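PDB 3EZ9: ParA from Salmonella enterica subsp. enterica serovar Newport str. SL317, which probably binds and hydrolyses ATP as a ParA-type partition ATPase and, through a helix-turn-helix domain, probably binds DNA during plasmid segregation. Local coordinates for residues Gln232-Arg237 with Glu304-Arg309; Leu182-Ala187 with Glu225-Gln230. All coordinates share one frame; numbering follows the deposited sequence.

From the N terminus, the chain first reaches contact 2, where Leu182-Ala187 at the end of helix 177-183 meets Glu225-Gln230 at the end of helix 219-226, closing a loop that holds helix 187-194 and strand 203-206. After Asn231 the chain enters Gln232-Arg237, which opens contact 1; that loop closes at Glu304-Arg309, beyond helix 294-303 and ahead of strand 312-317. The two loops lie in series and neither cross nor nest. The centres of contact 1 and contact 2 are about 14 Å apart. Ile235 of contact 1 joins them by packing its CD1 3.8 Å from CD1 of Leu227. The start of helix 235-241 thus lies between the end of helix 219-226 and the loop leading into strand 312-317.

Contact 1 (Gln232-Arg237 with Glu304-Arg309); sequences QYEILR and EGVEPR. Unlike the reference sequence in segment 232-237: Gln232 (reference Pro), Tyr233 (reference Ser), Ile235 (reference Val). With MG (magnesium ion), chain C.
The side chains of Tyr233 and Glu304 cross at about a right angle: CD1 of Tyr233 lies 3.7 Å from CG of Glu304, which approaches the ring obliquely. A bend at chi2 of Glu304 (73°) sets its methylenes against this ring while its carboxylate reaches the end of Gln232. CG of Gln232 sits over the centre of one face of the Tyr233 ring, so the aromatic surface is used by an aliphatic carbon from its own segment as well. An aromatic residue suits this buried place, since Leu301 and Leu264 also pack on it.

Next along the contact, Glu234 and Val306 run alongside each other in opposite senses, CG of Glu234 lying 4.0 Å from CG1 of Val306. Glu234, the N-cap residue of helix 235-241, extends beyond CG (chi2 175°) and carries OE2 to 2.3 Å from the magnesium ion. Val306, branched and apolar, offers its methyls to both Glu234 and Tyr233.

At the far end the guanidinium groups of Arg237 and Arg309 are inclined by 40°. NE of Arg309 lies over one face of the Arg237 group, toward its rim, 3.0 Å from NH2 of Arg237. Both atoms are donors; Asp271 probably offsets the charge, through a salt bridge with Arg309 and a weak, long ion pair with Arg237, which has another such pair with Asp242. OE1 of Glu307 stands 4.1 Å from OE2 of Glu234 and 3.1 Å from the magnesium ion, whose positive charge probably eases the repulsion between the two carboxylates.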
ATOM      1  N   GLN A 232       2.058  13.777  22.664  1.00 53.18           N
ATOM      2  CA  GLN A 232       2.131  13.465  21.235  1.00 57.20           C
ATOM      3  C   GLN A 232       1.153  12.411  20.700  1.00 55.38           C
ATOM      4  O   GLN A 232       0.981  12.283  19.500  1.00 57.51           O
ATOM      5  CB  GLN A 232       3.544  13.037  20.879  1.00 59.43           C
ATOM      6  CG  GLN A 232       4.017  11.878  21.698  1.00 57.54           C
ATOM      7  CD  GLN A 232       5.252  11.239  21.133  1.00 54.86           C
ATOM      8  OE1 GLN A 232       5.992  10.556  21.845  1.00 56.08           O
ATOM      9  NE2 GLN A 232       5.476  11.431  19.844  1.00 48.50           N
ATOM     10  N   TYR A 233       0.525  11.646  21.581  1.00 56.97           N
ATOM     11  CA  TYR A 233      -0.452  10.640  21.167  1.00 56.01           C
ATOM     12  C   TYR A 233      -1.915  10.978  21.548  1.00 56.91           C
ATOM     13  O   TYR A 233      -2.832  10.196  21.275  1.00 55.35           O
ATOM     14  CB  TYR A 233      -0.065   9.282  21.741  1.00 55.06           C
ATOM     15  CG  TYR A 233       1.284   8.836  21.269  1.00 54.41           C
ATOM     16  CD1 TYR A 233       2.169   8.194  22.132  1.00 48.50           C
ATOM     17  CD2 TYR A 233       1.684   9.070  19.956  1.00 58.67           C
ATOM     18  CE1 TYR A 233       3.424   7.795  21.703  1.00 50.24           C
ATOM     19  CE2 TYR A 233       2.945   8.675  19.504  1.00 60.09           C
ATOM     20  CZ  TYR A 233       3.808   8.035  20.385  1.00 59.57           C
ATOM     21  OH  TYR A 233       5.040   7.631  19.936  1.00 56.16           O
ATOM     22  N   GLU A 234      -2.141  12.139  22.163  1.00 47.90           N
ATOM     23  CA  GLU A 234      -3.498  12.517  22.519  1.00 42.10           C
ATOM     24  C   GLU A 234      -3.907  13.653  21.635  1.00 43.24           C
ATOM     25  O   GLU A 234      -4.980  14.239  21.817  1.00 40.38           O
ATOM     26  CB  GLU A 234      -3.594  12.986  23.963  1.00 44.71           C
ATOM     27  CG  GLU A 234      -3.183  11.970  25.005  1.00 45.40           C
ATOM     28  CD  GLU A 234      -3.214  12.587  26.374  1.00 51.73           C
ATOM     29  OE1 GLU A 234      -2.644  13.688  26.479  1.00 48.50           O
ATOM     30  OE2 GLU A 234      -3.796  12.010  27.326  1.00 57.83           O
ATOM     31  N   ILE A 235      -3.061  13.972  20.664  1.00 40.33           N
ATOM     32  CA  ILE A 235      -3.364  15.103  19.788  1.00 43.74           C
ATOM     33  C   ILE A 235      -4.544  14.940  18.826  1.00 43.92           C
ATOM     34  O   ILE A 235      -5.174  15.927  18.479  1.00 46.37           O
ATOM     35  CB  ILE A 235      -2.085  15.548  19.041  1.00 45.92           C
ATOM     36  CG1 ILE A 235      -1.032  15.949  20.077  1.00 47.22           C
ATOM     37  CG2 ILE A 235      -2.376  16.716  18.113  1.00 37.98           C
ATOM     38  CD1 ILE A 235       0.289  16.180  19.496  1.00 71.57           C
ATOM     39  N   LEU A 236      -4.839  13.712  18.397  1.00 45.37           N
ATOM     40  CA  LEU A 236      -5.975  13.474  17.506  1.00 44.81           C
ATOM     41  C   LEU A 236      -7.233  13.730  18.330  1.00 45.22           C
ATOM     42  O   LEU A 236      -8.133  14.413  17.870  1.00 46.61           O
ATOM     43  CB  LEU A 236      -6.012  12.018  16.998  1.00 44.91           C
ATOM     44  CG  LEU A 236      -6.651  11.662  15.636  1.00 40.48           C
ATOM     45  CD1 LEU A 236      -7.296  10.319  15.713  1.00 36.27           C
ATOM     46  CD2 LEU A 236      -7.658  12.673  15.206  1.00 33.97           C
ATOM     47  N   ARG A 237      -7.276  13.173  19.544  1.00 41.21           N
ATOM     48  CA  ARG A 237      -8.410  13.332  20.447  1.00 43.16           C
ATOM     49  C   ARG A 237      -8.586  14.784  20.873  1.00 47.90           C
ATOM     50  O   ARG A 237      -9.678  15.361  20.769  1.00 44.97           O
ATOM     51  CB  ARG A 237      -8.217  12.490  21.713  1.00 38.23           C
ATOM     52  CG  ARG A 237      -9.221  11.364  21.878  1.00 53.49           C
ATOM     53  CD  ARG A 237     -10.659  11.824  22.146  1.00 44.43           C
ATOM     54  NE  ARG A 237     -11.598  10.833  21.617  1.00 54.56           N
ATOM     55  CZ  ARG A 237     -12.830  10.655  22.066  1.00 52.91           C
ATOM     56  NH1 ARG A 237     -13.268  11.398  23.061  1.00 54.66           N
ATOM     57  NH2 ARG A 237     -13.625   9.749  21.515  1.00 58.85           N
ATOM     58  N   GLU A 304       3.813   6.206  27.097  1.00 48.99           N
ATOM     59  CA  GLU A 304       3.694   7.664  27.064  1.00 42.92           C
ATOM     60  C   GLU A 304       2.721   8.134  28.153  1.00 46.72           C
ATOM     61  O   GLU A 304       2.442   9.322  28.279  1.00 47.61           O
ATOM     62  CB  GLU A 304       3.177   8.114  25.706  1.00 43.29           C
ATOM     63  CG  GLU A 304       3.691   9.442  25.262  1.00 51.98           C
ATOM     64  CD  GLU A 304       5.153   9.386  24.841  1.00 63.26           C
ATOM     65  OE1 GLU A 304       5.751  10.464  24.619  1.00 67.12           O
ATOM     66  OE2 GLU A 304       5.707   8.269  24.723  1.00 65.19           O
ATOM     67  N   GLY A 305       2.197   7.192  28.932  1.00 48.04           N
ATOM     68  CA  GLY A 305       1.269   7.537  29.992  1.00 51.65           C
ATOM     69  C   GLY A 305      -0.149   7.809  29.511  1.00 57.29           C
ATOM     70  O   GLY A 305      -0.927   8.453  30.231  1.00 58.14           O
ATOM     71  N   VAL A 306      -0.491   7.344  28.304  1.00 54.75           N
ATOM     72  CA  VAL A 306      -1.832   7.558  27.760  1.00 55.31           C
ATOM     73  C   VAL A 306      -2.648   6.253  27.677  1.00 59.33           C
ATOM     74  O   VAL A 306      -2.162   5.231  27.182  1.00 60.77           O
ATOM     75  CB  VAL A 306      -1.774   8.252  26.352  1.00 51.71           C
ATOM     76  CG1 VAL A 306      -0.583   9.202  26.294  1.00 43.09           C
ATOM     77  CG2 VAL A 306      -1.700   7.233  25.245  1.00 56.10           C
ATOM     78  N   GLU A 307      -3.882   6.298  28.177  1.00 53.08           N
ATOM     79  CA  GLU A 307      -4.794   5.147  28.185  1.00 58.48           C
ATOM     80  C   GLU A 307      -5.526   5.002  26.852  1.00 53.56           C
ATOM     81  O   GLU A 307      -6.173   5.932  26.400  1.00 56.39           O
ATOM     82  CB  GLU A 307      -5.823   5.323  29.317  1.00 67.97           C
ATOM     83  CG  GLU A 307      -6.849   6.516  29.163  1.00 80.90           C
ATOM     84  CD  GLU A 307      -6.358   7.772  28.339  1.00 80.46           C
ATOM     85  OE1 GLU A 307      -5.291   8.379  28.645  1.00 72.02           O
ATOM     86  OE2 GLU A 307      -7.078   8.161  27.381  1.00 70.42           O
ATOM     87  N   PRO A 308      -5.427   3.846  26.193  1.00 48.08           N
ATOM     88  CA  PRO A 308      -6.160   3.787  24.920  1.00 48.39           C
ATOM     89  C   PRO A 308      -7.659   3.659  25.136  1.00 41.78           C
ATOM     90  O   PRO A 308      -8.089   3.009  26.052  1.00 43.80           O
ATOM     91  CB  PRO A 308      -5.522   2.596  24.194  1.00 43.57           C
ATOM     92  CG  PRO A 308      -4.954   1.769  25.279  1.00 47.84           C
ATOM     93  CD  PRO A 308      -4.427   2.774  26.280  1.00 47.46           C
ATOM     94  N   ARG A 309      -8.463   4.313  24.309  1.00 48.63           N
ATOM     95  CA  ARG A 309      -9.924   4.254  24.487  1.00 49.53           C
ATOM     96  C   ARG A 309     -10.550   2.957  23.982  1.00 43.77           C
ATOM     97  O   ARG A 309     -11.733   2.730  24.147  1.00 47.79           O
ATOM     98  CB  ARG A 309     -10.610   5.434  23.768  1.00 47.96           C
ATOM     99  CG  ARG A 309     -10.482   6.764  24.471  1.00 63.02           C
ATOM    100  CD  ARG A 309     -11.178   7.883  23.685  1.00 76.91           C
ATOM    101  NE  ARG A 309     -12.636   7.723  23.565  1.00 82.49           N
ATOM    102  CZ  ARG A 309     -13.510   7.720  24.574  1.00 72.17           C
ATOM    103  NH1 ARG A 309     -13.108   7.865  25.827  1.00 81.69           N
ATOM    104  NH2 ARG A 309     -14.803   7.575  24.321  1.00 62.68           N
TER
HETATM  105 MG    MG C 402      -3.440  10.797  29.251  0.50 33.59          MG

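Contact 2 (Leu182-Ala187 with Glu225-Gln230); sequences LNNLDA and EHLPGQ. Unlike the reference sequence in segment 182-187: Asn184 (reference Asp). Unlike the reference sequence in segment 225-230: Gln230 (reference Met).
Leu182 and His226, the nearest backbone pair with CA atoms 6.6 Å apart, stand at the ends of two helices in the P-loop NTPase fold. The first chain leaves its helix at Asn184 with positive phi (46°), a conformation that asparagine tolerates better than most residues, and Asp186 then caps the start of helix 187-194. The second leaves its helix at Leu227 and makes a type II beta turn from Leu227 to Gln230, closed by the bond from Gln230 N to Leu227 O (3.1 Å). Gly229 takes the turn position with positive phi, where a side chain would press against the preceding carbonyl oxygen.

Leu227 is the buried centre of the contact. Its side chain crosses that of Leu182 at about a right angle, CD1 of Leu227 meeting CD2 of Leu182 at 3.9 Å, while its other methyl, CD2, approaches the carbonyl O of Leu182 to 3.4 Å and also packs on Asn184. A forked apolar residue suits this place because its two branches serve different neighbours; Asn239 of the following helix packs on it as well.

Asn184 extends its amide from the first segment toward Gln230, with chi1 -160° carrying CG to the side away from its own N. OD1 of Asn184 is hydrogen-bonded to Arg243, and NE2 of Gln230 makes a weak hydrogen bond to OD1 of Asn239. ND2 of Asn184 lies 2.9 Å from OE1 of Gln230, but the angle is poor for a hydrogen bond and the two amide planes stand 79° apart.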
ATOM      1  N   LEU A 182      -1.932  20.097  14.254  1.00 60.79           N
ATOM      2  CA  LEU A 182      -0.814  20.951  14.638  1.00 56.95           C
ATOM      3  C   LEU A 182      -1.262  22.399  14.782  1.00 55.09           C
ATOM      4  O   LEU A 182      -0.796  23.113  15.668  1.00 58.58           O
ATOM      5  CB  LEU A 182       0.304  20.849  13.599  1.00 44.39           C
ATOM      6  CG  LEU A 182       1.082  19.546  13.584  1.00 42.05           C
ATOM      7  CD1 LEU A 182       2.074  19.593  12.461  1.00 50.23           C
ATOM      8  CD2 LEU A 182       1.794  19.335  14.894  1.00 40.24           C
ATOM      9  N   ASN A 183      -2.166  22.834  13.914  1.00 54.91           N
ATOM     10  CA  ASN A 183      -2.674  24.198  13.987  1.00 62.50           C
ATOM     11  C   ASN A 183      -3.484  24.441  15.266  1.00 58.99           C
ATOM     12  O   ASN A 183      -3.777  25.566  15.610  1.00 58.94           O
ATOM     13  CB  ASN A 183      -3.545  24.508  12.769  1.00 68.36           C
ATOM     14  CG  ASN A 183      -2.726  24.798  11.536  1.00 72.49           C
ATOM     15  OD1 ASN A 183      -1.529  24.541  11.514  1.00 71.57           O
ATOM     16  ND2 ASN A 183      -3.367  25.336  10.494  1.00 73.73           N
ATOM     17  N   ASN A 184      -3.840  23.387  15.978  1.00 59.19           N
ATOM     18  CA  ASN A 184      -4.612  23.548  17.198  1.00 59.27           C
ATOM     19  C   ASN A 184      -5.776  24.526  16.978  1.00 57.33           C
ATOM     20  O   ASN A 184      -5.813  25.593  17.569  1.00 54.28           O
ATOM     21  CB  ASN A 184      -3.709  24.067  18.317  1.00 55.54           C
ATOM     22  CG  ASN A 184      -4.282  23.799  19.697  1.00 53.89           C
ATOM     23  OD1 ASN A 184      -5.492  23.724  19.865  1.00 61.76           O
ATOM     24  ND2 ASN A 184      -3.412  23.663  20.694  1.00 56.72           N
ATOM     25  N   LEU A 185      -6.723  24.153  16.130  1.00 57.80           N
ATOM     26  CA  LEU A 185      -7.866  25.002  15.842  1.00 60.72           C
ATOM     27  C   LEU A 185      -9.062  24.794  16.774  1.00 63.16           C
ATOM     28  O   LEU A 185      -9.172  23.772  17.448  1.00 63.82           O
ATOM     29  CB  LEU A 185      -8.314  24.756  14.416  1.00 63.28           C
ATOM     30  CG  LEU A 185      -7.269  25.117  13.382  1.00 70.70           C
ATOM     31  CD1 LEU A 185      -7.602  24.500  12.041  1.00 79.35           C
ATOM     32  CD2 LEU A 185      -7.239  26.610  13.270  1.00 76.96           C
ATOM     33  N   ASP A 186      -9.971  25.761  16.796  1.00 59.78           N
ATOM     34  CA  ASP A 186     -11.157  25.650  17.628  1.00 62.21           C
ATOM     35  C   ASP A 186     -12.318  25.098  16.813  1.00 60.38           C
ATOM     36  O   ASP A 186     -12.315  25.138  15.580  1.00 59.14           O
ATOM     37  CB  ASP A 186     -11.541  27.013  18.196  1.00 72.87           C
ATOM     38  CG  ASP A 186     -11.864  28.023  17.117  1.00 74.61           C
ATOM     39  OD1 ASP A 186     -12.630  28.964  17.397  1.00 72.04           O
ATOM     40  OD2 ASP A 186     -11.343  27.880  15.994  1.00 80.06           O
ATOM     41  N   ALA A 187     -13.329  24.599  17.504  1.00 57.80           N
ATOM     42  CA  ALA A 187     -14.476  24.019  16.825  1.00 61.85           C
ATOM     43  C   ALA A 187     -15.078  24.835  15.690  1.00 60.49           C
ATOM     44  O   ALA A 187     -15.504  24.280  14.692  1.00 61.96           O
ATOM     45  CB  ALA A 187     -15.547  23.701  17.825  1.00 57.84           C
ATOM     46  N   GLU A 225       7.441  21.643  19.256  1.00 61.00           N
ATOM     47  CA  GLU A 225       7.619  23.024  18.820  1.00 71.72           C
ATOM     48  C   GLU A 225       6.326  23.820  18.684  1.00 74.55           C
ATOM     49  O   GLU A 225       6.301  25.012  18.987  1.00 77.27           O
ATOM     50  CB  GLU A 225       8.404  23.057  17.498  1.00 74.44           C
ATOM     51  CG  GLU A 225       7.818  23.946  16.375  1.00 83.63           C
ATOM     52  CD  GLU A 225       8.395  25.364  16.327  1.00 88.53           C
ATOM     53  OE1 GLU A 225       8.161  26.081  15.322  1.00 83.93           O
ATOM     54  OE2 GLU A 225       9.075  25.764  17.294  1.00 92.73           O
ATOM     55  N   HIS A 226       5.250  23.178  18.242  1.00 77.61           N
ATOM     56  CA  HIS A 226       3.984  23.886  18.060  1.00 74.83           C
ATOM     57  C   HIS A 226       2.915  23.598  19.095  1.00 71.86           C
ATOM     58  O   HIS A 226       2.012  24.403  19.295  1.00 74.12           O
ATOM     59  CB  HIS A 226       3.398  23.586  16.683  1.00 79.21           C
ATOM     60  CG  HIS A 226       4.258  24.042  15.551  1.00 81.12           C
ATOM     61  ND1 HIS A 226       5.028  23.174  14.809  1.00 81.62           N
ATOM     62  CD2 HIS A 226       4.467  25.273  15.033  1.00 81.13           C
ATOM     63  CE1 HIS A 226       5.677  23.854  13.881  1.00 86.06           C
ATOM     64  NE2 HIS A 226       5.354  25.129  13.995  1.00 89.47           N
ATOM     65  N   LEU A 227       2.993  22.445  19.739  1.00 69.67           N
ATOM     66  CA  LEU A 227       1.987  22.085  20.729  1.00 67.31           C
ATOM     67  C   LEU A 227       2.648  21.758  22.072  1.00 66.76           C
ATOM     68  O   LEU A 227       2.489  20.663  22.616  1.00 62.61           O
ATOM     69  CB  LEU A 227       1.174  20.896  20.210  1.00 64.30           C
ATOM     70  CG  LEU A 227       0.529  21.105  18.832  1.00 64.62           C
ATOM     71  CD1 LEU A 227      -0.074  19.789  18.328  1.00 63.52           C
ATOM     72  CD2 LEU A 227      -0.529  22.204  18.916  1.00 58.40           C
ATOM     73  N   PRO A 228       3.382  22.734  22.638  1.00 67.27           N
ATOM     74  CA  PRO A 228       4.077  22.555  23.916  1.00 62.90           C
ATOM     75  C   PRO A 228       3.216  22.044  25.062  1.00 60.98           C
ATOM     76  O   PRO A 228       2.135  22.571  25.316  1.00 64.56           O
ATOM     77  CB  PRO A 228       4.643  23.944  24.186  1.00 55.83           C
ATOM     78  CG  PRO A 228       3.646  24.839  23.544  1.00 54.35           C
ATOM     79  CD  PRO A 228       3.396  24.156  22.240  1.00 58.89           C
ATOM     80  N   GLY A 229       3.697  21.013  25.752  1.00 58.21           N
ATOM     81  CA  GLY A 229       2.955  20.488  26.888  1.00 60.83           C
ATOM     82  C   GLY A 229       1.841  19.506  26.584  1.00 62.26           C
ATOM     83  O   GLY A 229       1.229  18.949  27.505  1.00 61.32           O
ATOM     84  N   GLN A 230       1.560  19.312  25.296  1.00 60.45           N
ATOM     85  CA  GLN A 230       0.537  18.368  24.849  1.00 52.64           C
ATOM     86  C   GLN A 230       1.189  17.014  24.578  1.00 51.01           C
ATOM     87  O   GLN A 230       2.282  16.954  24.012  1.00 51.27           O
ATOM     88  CB  GLN A 230      -0.112  18.843  23.552  1.00 46.24           C
ATOM     89  CG  GLN A 230      -0.583  20.262  23.539  1.00 41.38           C
ATOM     90  CD  GLN A 230      -1.526  20.507  22.383  1.00 41.83           C
ATOM     91  OE1 GLN A 230      -1.777  21.641  21.984  1.00 40.23           O
ATOM     92  NE2 GLN A 230      -2.056  19.433  21.836  1.00 50.16           N
TER